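Local coordinates for type IV pilus assembly protein PilC (Thermus thermophilus, PDB 2WHN), which probably controls both assembly and disassembly of type IV pili as an essential inner-membrane component, of which this chain is the N-terminal domain, at residues D93-L96 with D97-S101; G61-F65 with S66-S70; R49-L52 with K53-T57; S76-Y79 with V80-R84. One frame throughout, in Å; residues are numbered along the deposited sequence.

Contact 1 of 4, residues D93-L96 with D97-S101; sequences DLIL and DRLAS
The shortest bond across this turn joins Ala100 N to Leu96 O at 2.8 Å, and three more i to i+4 backbone bonds accompany it. Asp97 N gives to Asp93 O, Arg98 N to Leu94 O and Leu99 N to Ile95 O, the last with an N-H...O angle of 167°. Together they mark an unbroken stretch of α-helix 92-109, and the side chains illustrate how such a helix sorts its residues by face. On one face Ile95 and Leu99 lie side by side and point the same way. Ile95 places CG2 anti to its backbone N and sends it forward along the helix, where it meets Leu99 CD1 at 3.8 Å. Leu99 also brings CG to 3.4 Å from Ile95 O, closing its branch over the backbone of the preceding turn. Ala100 CB lies 3.2 Å from Leu96 O, a methyl set against the same carbonyl that its amide uses. Elsewhere on the helix, Asp97 carries its carboxylate away from the preceding turn, with CG anti to the backbone N (chi1 180°). There OD1 forms a salt bridge with Arg20 NH1, while Ser101 OG, one turn on, is hydrogen-bonded to NH2 of that arginine. A single guanidinium group is thus held at two points one helical turn apart. Among the neighbouring helices, Leu96 and Ala100 pack with helix 12-28 through Leu22 and Ser19, and Ile95 and Leu99 rest against helix 77-89 at Leu82, with Leu99 and Leu96 both touching Tyr79.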
loop_
_atom_site.group_PDB
_atom_site.type_symbol
_atom_site.label_atom_id
_atom_site.label_comp_id
_atom_site.label_asym_id
_atom_site.label_seq_id
_atom_site.Cartn_x
_atom_site.Cartn_y
_atom_site.Cartn_z
ATOM N N ASP A 93 9.949 4.816 -5.241
ATOM C CA ASP A 93 10.737 3.642 -4.899
ATOM C C ASP A 93 11.465 3.799 -3.564
ATOM O O ASP A 93 11.412 2.908 -2.717
ATOM C CB ASP A 93 11.706 3.263 -6.025
ATOM C CG ASP A 93 12.704 4.365 -6.348
ATOM O OD1 ASP A 93 12.317 5.555 -6.362
ATOM O OD2 ASP A 93 13.866 4.024 -6.666
ATOM N N LEU A 94 12.129 4.937 -3.383
ATOM C CA LEU A 94 12.895 5.215 -2.170
ATOM C C LEU A 94 11.977 5.368 -0.965
ATOM O O LEU A 94 12.253 4.836 0.105
ATOM C CB LEU A 94 13.730 6.493 -2.335
ATOM C CG LEU A 94 14.747 6.543 -3.478
ATOM C CD1 LEU A 94 15.285 7.964 -3.655
ATOM C CD2 LEU A 94 15.882 5.555 -3.223
ATOM N N ILE A 95 10.910 6.142 -1.137
ATOM C CA ILE A 95 9.897 6.303 -0.104
ATOM C C ILE A 95 9.319 4.970 0.371
ATOM O O ILE A 95 9.160 4.752 1.572
ATOM C CB ILE A 95 8.756 7.228 -0.578
ATOM C CG1 ILE A 95 9.250 8.675 -0.656
ATOM C CG2 ILE A 95 7.562 7.122 0.359
ATOM C CD1 ILE A 95 8.547 9.520 -1.708
ATOM N N LEU A 96 8.998 4.082 -0.563
ATOM C CA LEU A 96 8.341 2.828 -0.200
ATOM C C LEU A 96 9.321 1.869 0.471
ATOM O O LEU A 96 8.959 1.151 1.401
ATOM C CB LEU A 96 7.714 2.158 -1.427
ATOM C CG LEU A 96 6.206 2.295 -1.637
ATOM C CD1 LEU A 96 5.426 1.583 -0.524
ATOM C CD2 LEU A 96 5.796 3.753 -1.744
ATOM N N ASP A 97 10.571 1.889 0.022
ATOM C CA ASP A 97 11.615 1.082 0.643
ATOM C C ASP A 97 11.804 1.453 2.115
ATOM O O ASP A 97 11.922 0.581 2.977
ATOM C CB ASP A 97 12.927 1.240 -0.122
ATOM C CG ASP A 97 14.053 0.433 0.481
ATOM O OD1 ASP A 97 13.805 -0.691 0.958
ATOM O OD2 ASP A 97 15.196 0.927 0.474
ATOM N N ARG A 98 11.767 2.749 2.408
ATOM C CA ARG A 98 11.988 3.228 3.772
ATOM C C ARG A 98 10.767 2.989 4.656
ATOM O O ARG A 98 10.900 2.620 5.814
ATOM C CB ARG A 98 12.364 4.713 3.770
ATOM C CG ARG A 98 13.800 4.996 3.328
ATOM C CD ARG A 98 14.814 4.577 4.393
ATOM N NE ARG A 98 14.840 5.484 5.543
ATOM C CZ ARG A 98 15.488 6.648 5.571
ATOM N NH1 ARG A 98 16.143 7.080 4.499
ATOM N NH2 ARG A 98 15.483 7.387 6.677
ATOM N N LEU A 99 9.577 3.206 4.102
ATOM C CA LEU A 99 8.341 2.859 4.797
ATOM C C LEU A 99 8.284 1.365 5.112
ATOM O O LEU A 99 7.902 0.972 6.210
ATOM C CB LEU A 99 7.118 3.272 3.969
ATOM C CG LEU A 99 6.774 4.763 3.989
ATOM C CD1 LEU A 99 5.657 5.080 3.000
ATOM C CD2 LEU A 99 6.390 5.198 5.397
ATOM N N ALA A 100 8.669 0.535 4.146
ATOM C CA ALA A 100 8.645 -0.916 4.329
ATOM C C ALA A 100 9.615 -1.366 5.420
ATOM O O ALA A 100 9.287 -2.218 6.245
ATOM C CB ALA A 100 8.952 -1.626 3.016
ATOM N N SER A 101 10.813 -0.793 5.417
ATOM C CA SER A 101 11.826 -1.132 6.417
ATOM C C SER A 101 11.377 -0.711 7.811
ATOM O O SER A 101 11.590 -1.429 8.788
ATOM C CB SER A 101 13.153 -0.450 6.084
ATOM O OG SER A 101 13.659 -0.912 4.845
#

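Contact 2 of 4, residues G61-F65 with S66-S70; sequences GGMAF and SEALS
This is a local contact at the N-terminus of helix 65-70, where Met63, the N-cap Ala64 and the first helical residue Phe65 meet the residues that follow, just after the chain has left helix 46-60. A Schellman motif ends that earlier helix, with Gly62 taking the positive phi (110°). The new helix is established by Ala68 N bonding to Ala64 O at 3.0 Å and by Leu69 N bonding to Phe65 O at 2.9 Å. Leu69 covers one face of the Phe65 ring: its CD1 stands 4.1 Å from the ring centroid, only 11° off the normal, a CH-pi contact. The other methyl, Leu69 CD2, presses closely on Phe65 CE1 at 3.4 Å. Phe65 reaches this place with CG anti to the backbone N (chi1 -175°). On the outer side Met63 bends at its last torsion and crosses Glu67 at about a right angle, Met63 SD lying 3.7 Å from CG of Glu67. Val55 of helix 46-60 and Val83 of helix 77-89 also touch the Phe65 side chain. Alanine at the N-cap offers no side-chain acceptor to the first-turn amides, but Ser66 N is hydrogen-bonded to Glu87 OE2 from helix 77-89. The chemistry therefore suggests that a carboxylate from another helix partly does the work of a cap, its negative charge probably favoured by the helix N-terminus.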
loop_
_atom_site.group_PDB
_atom_site.type_symbol
_atom_site.label_atom_id
_atom_site.label_comp_id
_atom_site.label_asym_id
_atom_site.label_seq_id
_atom_site.Cartn_x
_atom_site.Cartn_y
_atom_site.Cartn_z
ATOM N N GLY A 61 -7.868 5.262 -13.131
ATOM C CA GLY A 61 -8.824 6.271 -13.593
ATOM C C GLY A 61 -8.253 7.681 -13.611
ATOM O O GLY A 61 -8.880 8.605 -14.133
ATOM N N GLY A 62 -7.063 7.851 -13.048
ATOM C CA GLY A 62 -6.390 9.148 -13.088
ATOM C C GLY A 62 -6.308 9.876 -11.756
ATOM O O GLY A 62 -5.786 10.991 -11.682
ATOM N N MET A 63 -6.830 9.255 -10.702
ATOM C CA MET A 63 -6.709 9.809 -9.355
ATOM C C MET A 63 -5.291 9.602 -8.834
ATOM O O MET A 63 -4.599 8.663 -9.243
ATOM C CB MET A 63 -7.724 9.152 -8.411
ATOM C CG MET A 63 -7.547 9.514 -6.943
ATOM S SD MET A 63 -8.754 8.696 -5.874
ATOM C CE MET A 63 -10.254 8.913 -6.843
ATOM N N ALA A 64 -4.849 10.497 -7.956
ATOM C CA ALA A 64 -3.509 10.410 -7.396
ATOM C C ALA A 64 -3.386 9.206 -6.467
ATOM O O ALA A 64 -4.361 8.801 -5.828
ATOM C CB ALA A 64 -3.158 11.697 -6.659
ATOM N N PHE A 65 -2.191 8.622 -6.420
ATOM C CA PHE A 65 -1.937 7.438 -5.600
ATOM C C PHE A 65 -2.198 7.740 -4.126
ATOM O O PHE A 65 -2.877 6.974 -3.433
ATOM C CB PHE A 65 -0.495 6.949 -5.806
ATOM C CG PHE A 65 -0.171 5.670 -5.084
ATOM C CD1 PHE A 65 -1.122 4.671 -4.943
ATOM C CD2 PHE A 65 1.107 5.446 -4.591
ATOM C CE1 PHE A 65 -0.813 3.481 -4.298
ATOM C CE2 PHE A 65 1.425 4.264 -3.944
ATOM C CZ PHE A 65 0.464 3.279 -3.793
ATOM N N SER A 66 -1.686 8.875 -3.661
ATOM C CA SER A 66 -1.861 9.283 -2.272
ATOM C C SER A 66 -3.326 9.475 -1.891
ATOM O O SER A 66 -3.730 9.116 -0.786
ATOM C CB SER A 66 -1.071 10.557 -1.980
ATOM O OG SER A 66 -1.452 11.587 -2.863
ATOM N N GLU A 67 -4.124 10.032 -2.798
ATOM C CA GLU A 67 -5.551 10.196 -2.526
ATOM C C GLU A 67 -6.282 8.852 -2.530
ATOM O O GLU A 67 -7.181 8.627 -1.721
ATOM C CB GLU A 67 -6.219 11.168 -3.505
ATOM C CG GLU A 67 -7.742 11.222 -3.336
ATOM C CD GLU A 67 -8.399 12.365 -4.093
ATOM O OE1 GLU A 67 -7.833 12.817 -5.109
ATOM O OE2 GLU A 67 -9.501 12.795 -3.683
ATOM N N ALA A 68 -5.891 7.957 -3.431
ATOM C CA ALA A 68 -6.450 6.608 -3.430
ATOM C C ALA A 68 -6.188 5.902 -2.098
ATOM O O ALA A 68 -7.088 5.280 -1.531
ATOM C CB ALA A 68 -5.899 5.794 -4.592
ATOM N N LEU A 69 -4.970 6.037 -1.582
ATOM C CA LEU A 69 -4.623 5.493 -0.269
ATOM C C LEU A 69 -5.430 6.145 0.849
ATOM O O LEU A 69 -5.843 5.479 1.802
ATOM C CB LEU A 69 -3.132 5.671 0.016
ATOM C CG LEU A 69 -2.138 5.124 -1.013
ATOM C CD1 LEU A 69 -0.709 5.405 -0.573
ATOM C CD2 LEU A 69 -2.353 3.637 -1.237
ATOM N N SER A 70 -5.598 7.461 0.764
ATOM C CA SER A 70 -6.161 8.224 1.873
ATOM C C SER A 70 -7.603 7.813 2.141
ATOM O O SER A 70 -8.181 8.183 3.163
ATOM C CB SER A 70 -6.080 9.725 1.599
ATOM O OG SER A 70 -7.022 10.107 0.615
#

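Contact 3 of 4, residues R49-L52 with K53-T57; sequences REIL and KQVRT
From Arg49 to Thr57 the backbone is regular α-helix, part of helix 46-60, with the amides of Lys53, Gln54, Val55 and Arg56 each bonded to the carbonyl four residues earlier. The closest of these four bonds, Arg56 N to Leu52 O, measures 2.9 Å. Lys53 shows how a long side chain can run back along such a helix: extended beyond CG, it passes over the carbonyl of Arg49, its CG 3.1 Å from Arg49 O. Its ammonium group then comes near the arginine, NZ and Arg49 NE being 4.7 Å apart. A water accepts from both, at 2.9 Å from Lys53 NZ and 3.2 Å from Arg49 NE, and so probably eases the meeting of like charges. The arginine is held from its far end as well, through NH1 to Thr43 O. On the apolar side Val55 puts CG2 at 3.2 Å from Ile51 O, while its side chain packs on Ala68 and Leu69 of helix 65-70. Lys53 O accepts two bonds from one residue, Thr57 N at 3.0 Å and Thr57 OG1 at a notably short 2.5 Å, which approach from opposite faces of the carbonyl plane.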
loop_
_atom_site.group_PDB
_atom_site.type_symbol
_atom_site.label_atom_id
_atom_site.label_comp_id
_atom_site.label_asym_id
_atom_site.label_seq_id
_atom_site.Cartn_x
_atom_site.Cartn_y
_atom_site.Cartn_z
ATOM N N ARG A 49 -7.063 -7.093 -0.060
ATOM C CA ARG A 49 -7.184 -7.327 -1.498
ATOM C C ARG A 49 -8.272 -6.446 -2.099
ATOM O O ARG A 49 -8.087 -5.856 -3.163
ATOM C CB ARG A 49 -7.501 -8.797 -1.787
ATOM C CG ARG A 49 -6.282 -9.669 -2.012
ATOM C CD ARG A 49 -6.531 -10.712 -3.092
ATOM N NE ARG A 49 -7.729 -11.506 -2.832
ATOM C CZ ARG A 49 -7.884 -12.313 -1.786
ATOM N NH1 ARG A 49 -6.922 -12.431 -0.881
ATOM N NH2 ARG A 49 -9.011 -12.997 -1.641
ATOM N N GLU A 50 -9.422 -6.393 -1.435
ATOM C CA GLU A 50 -10.512 -5.545 -1.889
ATOM C C GLU A 50 -10.091 -4.080 -1.853
ATOM O O GLU A 50 -10.396 -3.316 -2.765
ATOM C CB GLU A 50 -11.761 -5.771 -1.035
ATOM C CG GLU A 50 -12.451 -7.102 -1.297
ATOM C CD GLU A 50 -13.609 -6.973 -2.264
ATOM O OE1 GLU A 50 -13.652 -5.966 -3.004
ATOM O OE2 GLU A 50 -14.495 -7.859 -2.266
ATOM N N ILE A 51 -9.356 -3.709 -0.810
ATOM C CA ILE A 51 -8.836 -2.353 -0.673
ATOM C C ILE A 51 -7.930 -2.009 -1.847
ATOM O O ILE A 51 -8.015 -0.921 -2.421
ATOM C CB ILE A 51 -8.010 -2.203 0.620
ATOM C CG1 ILE A 51 -8.901 -2.372 1.855
ATOM C CG2 ILE A 51 -7.298 -0.867 0.643
ATOM C CD1 ILE A 51 -9.789 -1.192 2.121
ATOM N N LEU A 52 -7.028 -2.928 -2.170
ATOM C CA LEU A 52 -6.000 -2.662 -3.167
ATOM C C LEU A 52 -6.574 -2.646 -4.577
ATOM O O LEU A 52 -6.115 -1.885 -5.426
ATOM C CB LEU A 52 -4.865 -3.678 -3.056
ATOM C CG LEU A 52 -4.086 -3.597 -1.742
ATOM C CD1 LEU A 52 -3.052 -4.708 -1.668
ATOM C CD2 LEU A 52 -3.430 -2.223 -1.594
ATOM N N LYS A 53 -7.596 -3.458 -4.819
ATOM C CA LYS A 53 -8.313 -3.402 -6.094
ATOM C C LYS A 53 -8.985 -2.046 -6.288
ATOM O O LYS A 53 -9.024 -1.511 -7.397
ATOM C CB LYS A 53 -9.341 -4.532 -6.195
ATOM C CG LYS A 53 -8.720 -5.918 -6.159
ATOM C CD LYS A 53 -9.758 -7.025 -6.295
ATOM C CE LYS A 53 -9.106 -8.387 -6.107
ATOM N NZ LYS A 53 -10.022 -9.513 -6.437
ATOM N N GLN A 54 -9.504 -1.483 -5.204
ATOM C CA GLN A 54 -10.108 -0.160 -5.269
ATOM C C GLN A 54 -9.044 0.920 -5.476
ATOM O O GLN A 54 -9.263 1.885 -6.205
ATOM C CB GLN A 54 -10.931 0.126 -4.013
ATOM C CG GLN A 54 -11.524 1.524 -3.975
ATOM C CD GLN A 54 -12.600 1.727 -5.023
ATOM O OE1 GLN A 54 -13.617 1.033 -5.025
ATOM N NE2 GLN A 54 -12.381 2.683 -5.924
ATOM N N VAL A 55 -7.883 0.742 -4.857
ATOM C CA VAL A 55 -6.784 1.690 -5.031
ATOM C C VAL A 55 -6.288 1.695 -6.473
ATOM O O VAL A 55 -6.063 2.757 -7.062
ATOM C CB VAL A 55 -5.604 1.382 -4.091
ATOM C CG1 VAL A 55 -4.398 2.255 -4.446
ATOM C CG2 VAL A 55 -6.014 1.595 -2.640
ATOM N N ARG A 56 -6.121 0.504 -7.038
ATOM C CA ARG A 56 -5.640 0.371 -8.409
ATOM C C ARG A 56 -6.655 0.916 -9.413
ATOM O O ARG A 56 -6.287 1.546 -10.401
ATOM C CB ARG A 56 -5.327 -1.093 -8.729
ATOM C CG ARG A 56 -4.933 -1.335 -10.177
ATOM C CD ARG A 56 -4.453 -2.759 -10.377
ATOM N NE ARG A 56 -4.642 -3.219 -11.749
ATOM C CZ ARG A 56 -5.829 -3.384 -12.326
ATOM N NH1 ARG A 56 -6.939 -3.091 -11.663
ATOM N NH2 ARG A 56 -5.904 -3.832 -13.575
ATOM N N THR A 57 -7.926 0.614 -9.180
ATOM C CA THR A 57 -9.009 1.147 -10.000
ATOM C C THR A 57 -8.989 2.670 -9.996
ATOM O O THR A 57 -9.105 3.303 -11.042
ATOM C CB THR A 57 -10.374 0.673 -9.481
ATOM O OG1 THR A 57 -10.370 -0.756 -9.377
ATOM C CG2 THR A 57 -11.494 1.108 -10.425
HETATM O O HOH W 1 -10.625 -10.883 -3.906
#

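Contact 4 of 4, residues S76-Y79 with V80-R84; sequences SRLY and VNLVR
Two apolar i to i+4 pairs, Leu78-Leu82 on the surface and Tyr79-Val83 toward the core, make the side-chain contacts of the opening turns of helix 77-89. Leu78 and Leu82 run side by side in the same direction, CG of Leu78 being 3.9 Å from CD1 of Leu82. Tyr79 meets Val83 at a slant, its CE2 lying 3.8 Å from Val83 CG2, and that methyl also sits 3.3 Å from Tyr79 O. Tyr79 lies on the buried face, and with CG anti to the backbone N (chi1 -163°) its ring comes alongside Val83. Behind these side chains stand four backbone bonds, among them Val80 N to Ser76 O at 2.9 Å and the almost straight Val83 N to Tyr79 O (175°). One step further out, Ser76 fixes where the helix begins: as N-cap residue its OG accepts from Tyr79 N at 3.2 Å, the amide of the tyrosine whose ring enters the core. Outside the turn, Leu103 of helix 92-109 packs on that tyrosine, the ring of Phe75 meets it with the planes at about 55°, and Ser19 OG is hydrogen-bonded to its OH. Tyr79 is thus tied at both ends, amide to serine and phenol to serine, with hydrocarbon between. A hydroxyl can sit in these largely apolar surroundings because Ser19, from a neighbouring helix, bonds it.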
loop_
_atom_site.group_PDB
_atom_site.type_symbol
_atom_site.label_atom_id
_atom_site.label_comp_id
_atom_site.label_asym_id
_atom_site.label_seq_id
_atom_site.Cartn_x
_atom_site.Cartn_y
_atom_site.Cartn_z
ATOM N N SER A 76 -1.665 5.334 7.324
ATOM C CA SER A 76 -1.601 6.458 8.259
ATOM C C SER A 76 -1.357 7.789 7.545
ATOM O O SER A 76 -0.921 7.818 6.393
ATOM C CB SER A 76 -0.501 6.222 9.293
ATOM O OG SER A 76 0.781 6.385 8.709
ATOM N N ARG A 77 -1.598 8.888 8.251
ATOM C CA ARG A 77 -1.390 10.218 7.684
ATOM C C ARG A 77 0.035 10.380 7.178
ATOM O O ARG A 77 0.264 10.918 6.095
ATOM C CB ARG A 77 -1.694 11.304 8.718
ATOM C CG ARG A 77 -3.160 11.680 8.817
ATOM C CD ARG A 77 -3.364 12.815 9.812
ATOM N NE ARG A 77 -4.631 12.687 10.523
ATOM C CZ ARG A 77 -4.889 11.742 11.420
ATOM N NH1 ARG A 77 -3.968 10.836 11.714
ATOM N NH2 ARG A 77 -6.071 11.700 12.022
ATOM N N LEU A 78 0.995 9.916 7.967
ATOM C CA LEU A 78 2.394 10.022 7.587
ATOM C C LEU A 78 2.686 9.192 6.337
ATOM O O LEU A 78 3.406 9.633 5.441
ATOM C CB LEU A 78 3.297 9.585 8.741
ATOM C CG LEU A 78 4.795 9.765 8.496
ATOM C CD1 LEU A 78 5.102 11.199 8.081
ATOM C CD2 LEU A 78 5.592 9.371 9.730
ATOM N N TYR A 79 2.120 7.992 6.285
ATOM C CA TYR A 79 2.281 7.124 5.124
ATOM C C TYR A 79 1.803 7.853 3.876
ATOM O O TYR A 79 2.539 7.967 2.893
ATOM C CB TYR A 79 1.486 5.827 5.323
ATOM C CG TYR A 79 1.882 4.685 4.407
ATOM C CD1 TYR A 79 2.522 3.562 4.908
ATOM C CD2 TYR A 79 1.544 4.698 3.059
ATOM C CE1 TYR A 79 2.841 2.493 4.088
ATOM C CE2 TYR A 79 1.869 3.638 2.227
ATOM C CZ TYR A 79 2.524 2.544 2.745
ATOM O OH TYR A 79 2.848 1.486 1.930
ATOM N N VAL A 80 0.572 8.358 3.928
ATOM C CA VAL A 80 -0.029 9.063 2.796
ATOM C C VAL A 80 0.773 10.316 2.445
ATOM O O VAL A 80 1.057 10.579 1.276
ATOM C CB VAL A 80 -1.502 9.450 3.088
ATOM C CG1 VAL A 80 -2.031 10.414 2.035
ATOM C CG2 VAL A 80 -2.384 8.204 3.169
ATOM N N ASN A 81 1.146 11.082 3.463
ATOM C CA ASN A 81 1.919 12.302 3.245
ATOM C C ASN A 81 3.277 12.011 2.609
ATOM O O ASN A 81 3.734 12.748 1.740
ATOM C CB ASN A 81 2.091 13.072 4.556
ATOM C CG ASN A 81 0.876 13.915 4.898
ATOM O OD1 ASN A 81 0.095 14.278 4.021
ATOM N ND2 ASN A 81 0.726 14.252 6.174
ATOM N N LEU A 82 3.904 10.919 3.029
ATOM C CA LEU A 82 5.182 10.509 2.464
ATOM C C LEU A 82 5.027 10.044 1.016
ATOM O O LEU A 82 5.780 10.463 0.137
ATOM C CB LEU A 82 5.811 9.404 3.315
ATOM C CG LEU A 82 6.583 9.907 4.534
ATOM C CD1 LEU A 82 7.029 8.740 5.408
ATOM C CD2 LEU A 82 7.780 10.752 4.088
ATOM N N VAL A 83 4.035 9.192 0.775
ATOM C CA VAL A 83 3.670 8.800 -0.583
ATOM C C VAL A 83 3.364 10.012 -1.450
ATOM O O VAL A 83 3.757 10.066 -2.617
ATOM C CB VAL A 83 2.467 7.826 -0.598
ATOM C CG1 VAL A 83 1.884 7.706 -2.008
ATOM C CG2 VAL A 83 2.893 6.463 -0.075
ATOM N N ARG A 84 2.690 11.004 -0.873
ATOM C CA ARG A 84 2.367 12.227 -1.608
ATOM C C ARG A 84 3.622 12.988 -2.032
ATOM O O ARG A 84 3.680 13.548 -3.128
ATOM C CB ARG A 84 1.457 13.139 -0.780
ATOM C CG ARG A 84 1.285 14.529 -1.371
ATOM C CD ARG A 84 0.574 14.456 -2.709
ATOM N NE ARG A 84 0.622 15.726 -3.426
ATOM C CZ ARG A 84 0.152 15.905 -4.656
ATOM N NH1 ARG A 84 -0.403 14.891 -5.310
ATOM N NH2 ARG A 84 0.242 17.095 -5.232
#

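In the fold
Along the chain the order is contact 3, contact 2, contact 4, contact 1, on helices 46-60, 65-70, 77-89 and 92-109. Successive contacts touch: the centres of contacts 2 and 3 are 11 Å apart, those of contacts 2 and 4 are 12 Å apart, and those of contacts 1 and 4 are 12 Å apart. More distant pairs do not: contacts 1 and 3 lie on opposite sides of the chain's centre, their centres 20 Å apart. Contacts 2 and 4 together span the gap, contact 2 meeting contact 3 and contact 4 meeting contact 1; between them Ser66 O lies 3.5 Å from Val80 CG1. Local helix turns are thereby joined, neighbour to neighbour, into an all-helical domain of the GSP F family.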